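DNA helicase RecQ (Deinococcus radiodurans, PDB 4Q48) probably couples ATP hydrolysis to 3'-5' unwinding of duplex DNA, here as the catalytic core of helicase, zinc-binding and RQC domains. Local coordinates at residues 43-48 and 202-207; 148-153 and 189-194. All coordinates share one frame; numbering follows the deposited sequence.

Contact 1: 43-48 and 202-207; sequences LVLMPT and QFVSSF
P47 sits on one face of the F207 ring: its CD lies almost on the ring normal, 4.0 Å from the ring centroid, in a CH-pi contact. P47 N lies over a ring face as well, 3.6 Å from F207 CE2. The turn of the F207 side chain, with CG anti to the carbonyl carbon (chi1 -74°), brings the ring against the backbone at M46 and P47; F390 meets the same ring with its plane nearly parallel. The F203 ring instead offers an edge to the carbonyl of L43, CD1 lying 3.6 Å from L43 O, while V44 CG2 approaches F203 CB beside it. Strands 43-45 and 202-204 run parallel, paired L43 to Q202, V44 to F203 and L45 to V204. L45 N gives a bond of 2.8 Å to F203 O, and S205 N continues the ladder to L45 O. This is the edge of the parallel sheet of the first RecA-like domain, where 202-204 is the outermost strand and 43-48 runs into the P-loop (Walker A, helicase motif I) carrying the ADP-binding G49, G51, K52 and S53. V44 and F203 face helix 29-37; L43, L45 and Q202 face helix 185-194. On that second side L45 CD1 reaches across to V204 CG2 at 3.7 Å, and L43 lies alongside Q202, CD2 against the amide oxygen OE1. Past the strands, M46 SD rests 3.6 Å from S205 CB, and S206 OG bonds to E392 OE2.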
ATOM      1  N   LEU A  43     -15.231  -1.592  -2.950  1.00 54.22           N
ATOM      2  CA  LEU A  43     -13.846  -1.762  -2.543  1.00 50.37           C
ATOM      3  C   LEU A  43     -13.159  -0.425  -2.669  1.00 54.12           C
ATOM      4  O   LEU A  43     -13.065   0.131  -3.762  1.00 52.09           O
ATOM      5  CB  LEU A  43     -13.134  -2.800  -3.384  1.00 51.65           C
ATOM      6  CG  LEU A  43     -11.688  -3.018  -2.960  1.00 52.25           C
ATOM      7  CD1 LEU A  43     -11.618  -3.236  -1.462  1.00 56.57           C
ATOM      8  CD2 LEU A  43     -11.071  -4.196  -3.692  1.00 51.39           C
ATOM      9  N   VAL A  44     -12.729   0.112  -1.534  1.00 53.09           N
ATOM     10  CA  VAL A  44     -12.153   1.447  -1.492  1.00 53.66           C
ATOM     11  C   VAL A  44     -10.682   1.423  -1.056  1.00 57.21           C
ATOM     12  O   VAL A  44     -10.333   0.890  -0.000  1.00 57.96           O
ATOM     13  CB  VAL A  44     -12.973   2.370  -0.570  1.00 53.26           C
ATOM     14  CG1 VAL A  44     -12.286   3.715  -0.403  1.00 53.18           C
ATOM     15  CG2 VAL A  44     -14.368   2.559  -1.137  1.00 52.75           C
ATOM     16  N   LEU A  45      -9.813   1.972  -1.898  1.00 58.16           N
ATOM     17  CA  LEU A  45      -8.388   1.971  -1.619  1.00 48.02           C
ATOM     18  C   LEU A  45      -7.935   3.421  -1.578  1.00 48.55           C
ATOM     19  O   LEU A  45      -8.049   4.159  -2.566  1.00 50.05           O
ATOM     20  CB  LEU A  45      -7.650   1.153  -2.676  1.00 48.87           C
ATOM     21  CG  LEU A  45      -8.345  -0.203  -2.927  1.00 48.43           C
ATOM     22  CD1 LEU A  45      -8.995  -0.205  -4.298  1.00 56.77           C
ATOM     23  CD2 LEU A  45      -7.447  -1.412  -2.780  1.00 43.51           C
ATOM     24  N   MET A  46      -7.556   3.865  -0.381  1.00 49.08           N
ATOM     25  CA  MET A  46      -7.168   5.260  -0.181  1.00 49.79           C
ATOM     26  C   MET A  46      -6.002   5.412   0.777  1.00 49.75           C
ATOM     27  O   MET A  46      -5.799   4.582   1.653  1.00 50.79           O
ATOM     28  CB  MET A  46      -8.358   6.067   0.345  1.00 48.92           C
ATOM     29  CG  MET A  46      -9.384   6.395  -0.720  1.00 54.02           C
ATOM     30  SD  MET A  46     -10.486   7.768  -0.310  1.00 61.09           S
ATOM     31  CE  MET A  46      -9.458   8.755   0.763  1.00 57.44           C
ATOM     32  N   PRO A  47      -5.237   6.494   0.631  1.00 53.04           N
ATOM     33  CA  PRO A  47      -4.308   6.823   1.715  1.00 54.57           C
ATOM     34  C   PRO A  47      -5.098   7.036   3.027  1.00 61.63           C
ATOM     35  O   PRO A  47      -6.306   7.363   2.991  1.00 57.47           O
ATOM     36  CB  PRO A  47      -3.634   8.117   1.248  1.00 52.02           C
ATOM     37  CG  PRO A  47      -4.411   8.605   0.055  1.00 54.00           C
ATOM     38  CD  PRO A  47      -5.252   7.481  -0.464  1.00 51.86           C
ATOM     39  N   THR A  48      -4.435   6.900   4.170  1.00 57.55           N
ATOM     40  CA  THR A  48      -5.114   7.129   5.443  1.00 55.43           C
ATOM     41  C   THR A  48      -5.521   8.597   5.604  1.00 59.66           C
ATOM     42  O   THR A  48      -4.802   9.504   5.169  1.00 60.02           O
ATOM     43  CB  THR A  48      -4.240   6.692   6.601  1.00 49.00           C
ATOM     44  OG1 THR A  48      -3.705   5.392   6.303  1.00 59.49           O
ATOM     45  CG2 THR A  48      -5.058   6.614   7.866  1.00 56.45           C
ATOM     46  N   GLN A 202     -14.530  -1.304  -7.578  1.00 58.81           N
ATOM     47  CA  GLN A 202     -13.327  -1.072  -6.785  1.00 54.15           C
ATOM     48  C   GLN A 202     -12.905   0.347  -7.091  1.00 55.42           C
ATOM     49  O   GLN A 202     -12.819   0.745  -8.258  1.00 53.88           O
ATOM     50  CB  GLN A 202     -12.220  -2.087  -7.076  1.00 56.33           C
ATOM     51  CG  GLN A 202     -11.171  -1.650  -8.084  1.00 61.50           C
ATOM     52  CD  GLN A 202      -9.792  -2.202  -7.745  1.00 70.30           C
ATOM     53  OE1 GLN A 202      -9.656  -3.174  -6.984  1.00 66.43           O
ATOM     54  NE2 GLN A 202      -8.760  -1.578  -8.301  1.00 68.30           N
ATOM     55  N   PHE A 203     -12.725   1.124  -6.026  1.00 57.86           N
ATOM     56  CA  PHE A 203     -12.413   2.550  -6.125  1.00 60.18           C
ATOM     57  C   PHE A 203     -11.002   2.900  -5.664  1.00 58.99           C
ATOM     58  O   PHE A 203     -10.572   2.528  -4.562  1.00 53.51           O
ATOM     59  CB  PHE A 203     -13.422   3.368  -5.327  1.00 59.16           C
ATOM     60  CG  PHE A 203     -14.836   3.208  -5.795  1.00 62.82           C
ATOM     61  CD1 PHE A 203     -15.622   2.170  -5.317  1.00 61.23           C
ATOM     62  CD2 PHE A 203     -15.387   4.097  -6.704  1.00 64.51           C
ATOM     63  CE1 PHE A 203     -16.926   2.024  -5.729  1.00 58.63           C
ATOM     64  CE2 PHE A 203     -16.697   3.961  -7.118  1.00 58.66           C
ATOM     65  CZ  PHE A 203     -17.464   2.924  -6.627  1.00 63.31           C
ATOM     66  N   VAL A 204     -10.268   3.599  -6.515  1.00 58.64           N
ATOM     67  CA  VAL A 204      -8.912   3.962  -6.158  1.00 54.65           C
ATOM     68  C   VAL A 204      -8.819   5.479  -6.144  1.00 52.09           C
ATOM     69  O   VAL A 204      -8.865   6.118  -7.196  1.00 56.06           O
ATOM     70  CB  VAL A 204      -7.895   3.350  -7.154  1.00 59.53           C
ATOM     71  CG1 VAL A 204      -6.491   3.733  -6.777  1.00 54.12           C
ATOM     72  CG2 VAL A 204      -8.010   1.819  -7.178  1.00 57.12           C
ATOM     73  N   SER A 205      -8.723   6.068  -4.956  1.00 52.74           N
ATOM     74  CA  SER A 205      -8.508   7.509  -4.878  1.00 51.90           C
ATOM     75  C   SER A 205      -7.006   7.721  -5.000  1.00 54.35           C
ATOM     76  O   SER A 205      -6.228   6.817  -4.676  1.00 47.16           O
ATOM     77  CB  SER A 205      -9.066   8.097  -3.582  1.00 54.85           C
ATOM     78  OG  SER A 205      -8.417   9.313  -3.223  1.00 71.96           O
ATOM     79  N   SER A 206      -6.575   8.914  -5.399  1.00 50.08           N
ATOM     80  CA  SER A 206      -5.158   9.060  -5.674  1.00 44.72           C
ATOM     81  C   SER A 206      -4.288   8.964  -4.429  1.00 45.68           C
ATOM     82  O   SER A 206      -4.607   9.516  -3.374  1.00 44.16           O
ATOM     83  CB  SER A 206      -4.893  10.376  -6.372  1.00 44.56           C
ATOM     84  OG  SER A 206      -3.565  10.414  -6.818  1.00 41.89           O
ATOM     85  N   PHE A 207      -3.194   8.221  -4.581  1.00 43.01           N
ATOM     86  CA  PHE A 207      -2.127   8.116  -3.587  1.00 40.19           C
ATOM     87  C   PHE A 207      -1.046   9.169  -3.861  1.00 36.28           C
ATOM     88  O   PHE A 207      -0.154   9.412  -3.050  1.00 30.89           O
ATOM     89  CB  PHE A 207      -1.525   6.724  -3.610  1.00 33.60           C
ATOM     90  CG  PHE A 207      -2.404   5.683  -3.002  1.00 45.76           C
ATOM     91  CD1 PHE A 207      -3.477   5.150  -3.729  1.00 43.96           C
ATOM     92  CD2 PHE A 207      -2.171   5.218  -1.704  1.00 42.50           C
ATOM     93  CE1 PHE A 207      -4.298   4.172  -3.173  1.00 39.23           C
ATOM     94  CE2 PHE A 207      -3.002   4.237  -1.144  1.00 45.02           C
ATOM     95  CZ  PHE A 207      -4.061   3.714  -1.885  1.00 42.57           C
TER

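Contact 2: 148-153 and 189-194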
ATOM      1  N   HIS A 148      -7.223  -5.446   4.271  1.00 64.66           N
ATOM      2  CA  HIS A 148      -6.057  -6.206   3.856  1.00 66.07           C
ATOM      3  C   HIS A 148      -5.732  -7.349   4.810  1.00 67.84           C
ATOM      4  O   HIS A 148      -5.167  -8.358   4.388  1.00 72.95           O
ATOM      5  CB  HIS A 148      -4.846  -5.280   3.739  1.00 67.15           C
ATOM      6  CG  HIS A 148      -4.565  -4.486   4.979  1.00 66.01           C
ATOM      7  ND1 HIS A 148      -4.829  -3.135   5.077  1.00 63.00           N
ATOM      8  CD2 HIS A 148      -4.034  -4.852   6.169  1.00 68.00           C
ATOM      9  CE1 HIS A 148      -4.474  -2.705   6.276  1.00 63.92           C
ATOM     10  NE2 HIS A 148      -3.985  -3.726   6.957  1.00 65.36           N
ATOM     11  N   CYS A 149      -6.156  -7.230   6.066  1.00 58.61           N
ATOM     12  CA  CYS A 149      -5.780  -8.209   7.082  1.00 65.92           C
ATOM     13  C   CYS A 149      -6.261  -9.625   6.808  1.00 64.65           C
ATOM     14  O   CYS A 149      -5.774 -10.567   7.424  1.00 65.99           O
ATOM     15  CB  CYS A 149      -6.283  -7.780   8.455  1.00 72.77           C
ATOM     16  SG  CYS A 149      -5.340  -6.480   9.231  1.00 75.68           S
ATOM     17  N   VAL A 150      -7.241  -9.773   5.925  1.00 65.62           N
ATOM     18  CA  VAL A 150      -7.727 -11.096   5.544  1.00 68.69           C
ATOM     19  C   VAL A 150      -6.638 -11.876   4.794  1.00 72.23           C
ATOM     20  O   VAL A 150      -6.568 -13.101   4.878  1.00 71.83           O
ATOM     21  CB  VAL A 150      -9.013 -11.006   4.680  1.00 69.59           C
ATOM     22  CG1 VAL A 150     -10.100 -10.276   5.442  1.00 67.10           C
ATOM     23  CG2 VAL A 150      -8.750 -10.313   3.347  1.00 65.07           C
ATOM     24  N   SER A 151      -5.777 -11.147   4.088  1.00 73.98           N
ATOM     25  CA  SER A 151      -4.752 -11.719   3.216  1.00 76.31           C
ATOM     26  C   SER A 151      -3.503 -12.199   3.940  1.00 77.92           C
ATOM     27  O   SER A 151      -3.052 -11.562   4.898  1.00 71.70           O
ATOM     28  CB  SER A 151      -4.335 -10.687   2.163  1.00 75.74           C
ATOM     29  OG  SER A 151      -3.455 -11.256   1.213  1.00 76.60           O
ATOM     30  N   GLN A 152      -2.966 -13.337   3.493  1.00 82.89           N
ATOM     31  CA  GLN A 152      -1.644 -13.794   3.934  1.00 82.04           C
ATOM     32  C   GLN A 152      -0.615 -12.763   3.474  1.00 81.31           C
ATOM     33  O   GLN A 152       0.453 -12.625   4.066  1.00 87.36           O
ATOM     34  CB  GLN A 152      -1.284 -15.171   3.354  1.00 79.71           C
ATOM     35  CG  GLN A 152      -0.999 -15.124   1.844  1.00 80.20           C
ATOM     36  CD  GLN A 152      -1.370 -16.387   1.074  1.00 83.75           C
ATOM     37  OE1 GLN A 152      -2.520 -16.845   1.105  1.00 79.36           O
ATOM     38  NE2 GLN A 152      -0.398 -16.936   0.342  1.00 79.97           N
ATOM     39  N   TRP A 153      -0.953 -12.045   2.404  1.00 75.87           N
ATOM     40  CA  TRP A 153      -0.011 -11.147   1.742  1.00 79.55           C
ATOM     41  C   TRP A 153       0.148  -9.739   2.306  1.00 83.75           C
ATOM     42  O   TRP A 153       1.180  -9.405   2.887  1.00 90.89           O
ATOM     43  CB  TRP A 153      -0.389 -11.022   0.257  1.00 77.01           C
ATOM     44  CG  TRP A 153      -0.322 -12.335  -0.480  1.00 83.79           C
ATOM     45  CD1 TRP A 153      -1.360 -13.190  -0.750  1.00 83.53           C
ATOM     46  CD2 TRP A 153       0.857 -12.952  -1.018  1.00 85.92           C
ATOM     47  NE1 TRP A 153      -0.895 -14.298  -1.426  1.00 83.92           N
ATOM     48  CE2 TRP A 153       0.459 -14.173  -1.606  1.00 79.91           C
ATOM     49  CE3 TRP A 153       2.210 -12.585  -1.068  1.00 77.93           C
ATOM     50  CZ2 TRP A 153       1.360 -15.021  -2.228  1.00 73.11           C
ATOM     51  CZ3 TRP A 153       3.099 -13.429  -1.688  1.00 72.87           C
ATOM     52  CH2 TRP A 153       2.673 -14.633  -2.259  1.00 73.27           C
ATOM     53  N   ALA A 189      -6.794  -8.747  -4.589  1.00 66.66           N
ATOM     54  CA  ALA A 189      -7.484  -9.907  -5.112  1.00 65.11           C
ATOM     55  C   ALA A 189      -8.098 -10.766  -4.003  1.00 64.18           C
ATOM     56  O   ALA A 189      -9.199 -11.300  -4.158  1.00 60.92           O
ATOM     57  CB  ALA A 189      -6.520 -10.726  -5.963  1.00 65.75           C
ATOM     58  N   ASP A 190      -7.402 -10.838  -2.869  1.00 64.35           N
ATOM     59  CA  ASP A 190      -7.787 -11.667  -1.727  1.00 57.05           C
ATOM     60  C   ASP A 190      -8.896 -11.079  -0.871  1.00 66.08           C
ATOM     61  O   ASP A 190      -9.709 -11.811  -0.305  1.00 67.20           O
ATOM     62  CB  ASP A 190      -6.570 -11.863  -0.826  1.00 66.58           C
ATOM     63  CG  ASP A 190      -5.850 -13.155  -1.079  1.00 76.97           C
ATOM     64  OD1 ASP A 190      -6.093 -13.767  -2.148  1.00 77.95           O
ATOM     65  OD2 ASP A 190      -5.013 -13.523  -0.214  1.00 72.23           O
ATOM     66  N   ILE A 191      -8.957  -9.753  -0.811  1.00 69.68           N
ATOM     67  CA  ILE A 191     -10.068  -9.072  -0.163  1.00 62.30           C
ATOM     68  C   ILE A 191     -11.357  -9.359  -0.914  1.00 63.99           C
ATOM     69  O   ILE A 191     -12.374  -9.677  -0.297  1.00 67.58           O
ATOM     70  CB  ILE A 191      -9.831  -7.559  -0.097  1.00 60.91           C
ATOM     71  CG1 ILE A 191      -8.618  -7.261   0.781  1.00 60.56           C
ATOM     72  CG2 ILE A 191     -11.063  -6.845   0.433  1.00 57.59           C
ATOM     73  CD1 ILE A 191      -8.171  -5.791   0.755  1.00 63.02           C
ATOM     74  N   LYS A 192     -11.295  -9.309  -2.244  1.00 57.30           N
ATOM     75  CA  LYS A 192     -12.463  -9.563  -3.060  1.00 59.12           C
ATOM     76  C   LYS A 192     -12.989 -10.956  -2.679  1.00 63.24           C
ATOM     77  O   LYS A 192     -14.191 -11.145  -2.479  1.00 63.85           O
ATOM     78  CB  LYS A 192     -12.121  -9.458  -4.552  1.00 61.61           C
ATOM     79  CG  LYS A 192     -11.782  -8.029  -5.025  1.00 64.34           C
ATOM     80  CD  LYS A 192     -11.330  -7.989  -6.499  1.00 64.68           C
ATOM     81  CE  LYS A 192     -10.836  -6.596  -6.930  1.00 64.28           C
ATOM     82  NZ  LYS A 192     -11.628  -5.954  -8.047  1.00 65.32           N
ATOM     83  N   SER A 193     -12.088 -11.914  -2.504  1.00 57.12           N
ATOM     84  CA  SER A 193     -12.514 -13.289  -2.266  1.00 62.00           C
ATOM     85  C   SER A 193     -13.184 -13.526  -0.906  1.00 65.62           C
ATOM     86  O   SER A 193     -14.153 -14.283  -0.814  1.00 59.43           O
ATOM     87  CB  SER A 193     -11.329 -14.238  -2.414  1.00 59.23           C
ATOM     88  OG  SER A 193     -11.212 -14.668  -3.755  1.00 62.54           O
ATOM     89  N   VAL A 194     -12.655 -12.907   0.148  1.00 67.43           N
ATOM     90  CA  VAL A 194     -13.201 -13.077   1.501  1.00 64.39           C
ATOM     91  C   VAL A 194     -14.552 -12.384   1.736  1.00 64.12           C
ATOM     92  O   VAL A 194     -15.432 -12.924   2.424  1.00 65.23           O
ATOM     93  CB  VAL A 194     -12.192 -12.605   2.547  1.00 67.91           C
ATOM     94  CG1 VAL A 194     -12.660 -12.997   3.946  1.00 71.40           C
ATOM     95  CG2 VAL A 194     -10.839 -13.245   2.260  1.00 59.34           C
TER
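S151 OG is gripped from two directions: it donates to D190 OD2 at 3.1 Å and accepts from the backbone N of W153 at 2.9 Å. The second bond closes an ST turn, which fixes the hydroxyl with OG anti to its own N (chi1 -173°) and directs it at helix 185-194. The hydroxyl meets OD2 on the anti side of the D190 carboxylate, 32° out of its plane. The same oxygen lies at the edge of the W153 indole, 3.7 Å from CD1, with carboxylate and ring planes 58° apart. A valine in place of S151 would probably leave D190 OD2 without its hydroxyl mate and W153 N without its acceptor, setting the turn free to shift. Further along, V150 packs on the helix. Its CG2 lies 3.8 Å from V194 CG2 and 4.0 Å from I191 CG1, the two valine side chains overlapping as they point past one another. The extended I191 chain carries CD1 to 3.7 Å from H148 N. H148 closes the DEAH sequence (motif II), just after strand 139-145, and its ND1 bonds to T180 OG1 in the Thr-Ala-Thr sequence of motif III. W153 lies in the segment corresponding to the aromatic-rich loop of RecQ helicases; R186 makes a cation-pi contact with its ring, and helix 359-376 also touches it. Apolar packing thus joins the start of this loop to the helix, while a carboxylate bound to a hydroxyl, with R186 near the same indole, probably gives the W153 end a more polar and directional hold.

In the fold
Both contacts belong to the first RecA-like domain and share helix 185-194, which leads on to edge strand 202-204. Its I191 packs on L43 of contact 1 while reaching H148 in contact 2, and K192 lies against L43 and Q202. Contact 1 is partly buried at the sheet margin and depends on backbone pairing, with mainly apolar groups on both faces and the amide of Q202 on one; contact 2 is more fully buried, smaller, and relies on side chains, a hydroxyl-carboxylate bond beside a valine and isoleucine cluster. Contact 1 runs into the P-loop, and contact 2 starts at the end of the DEAH box.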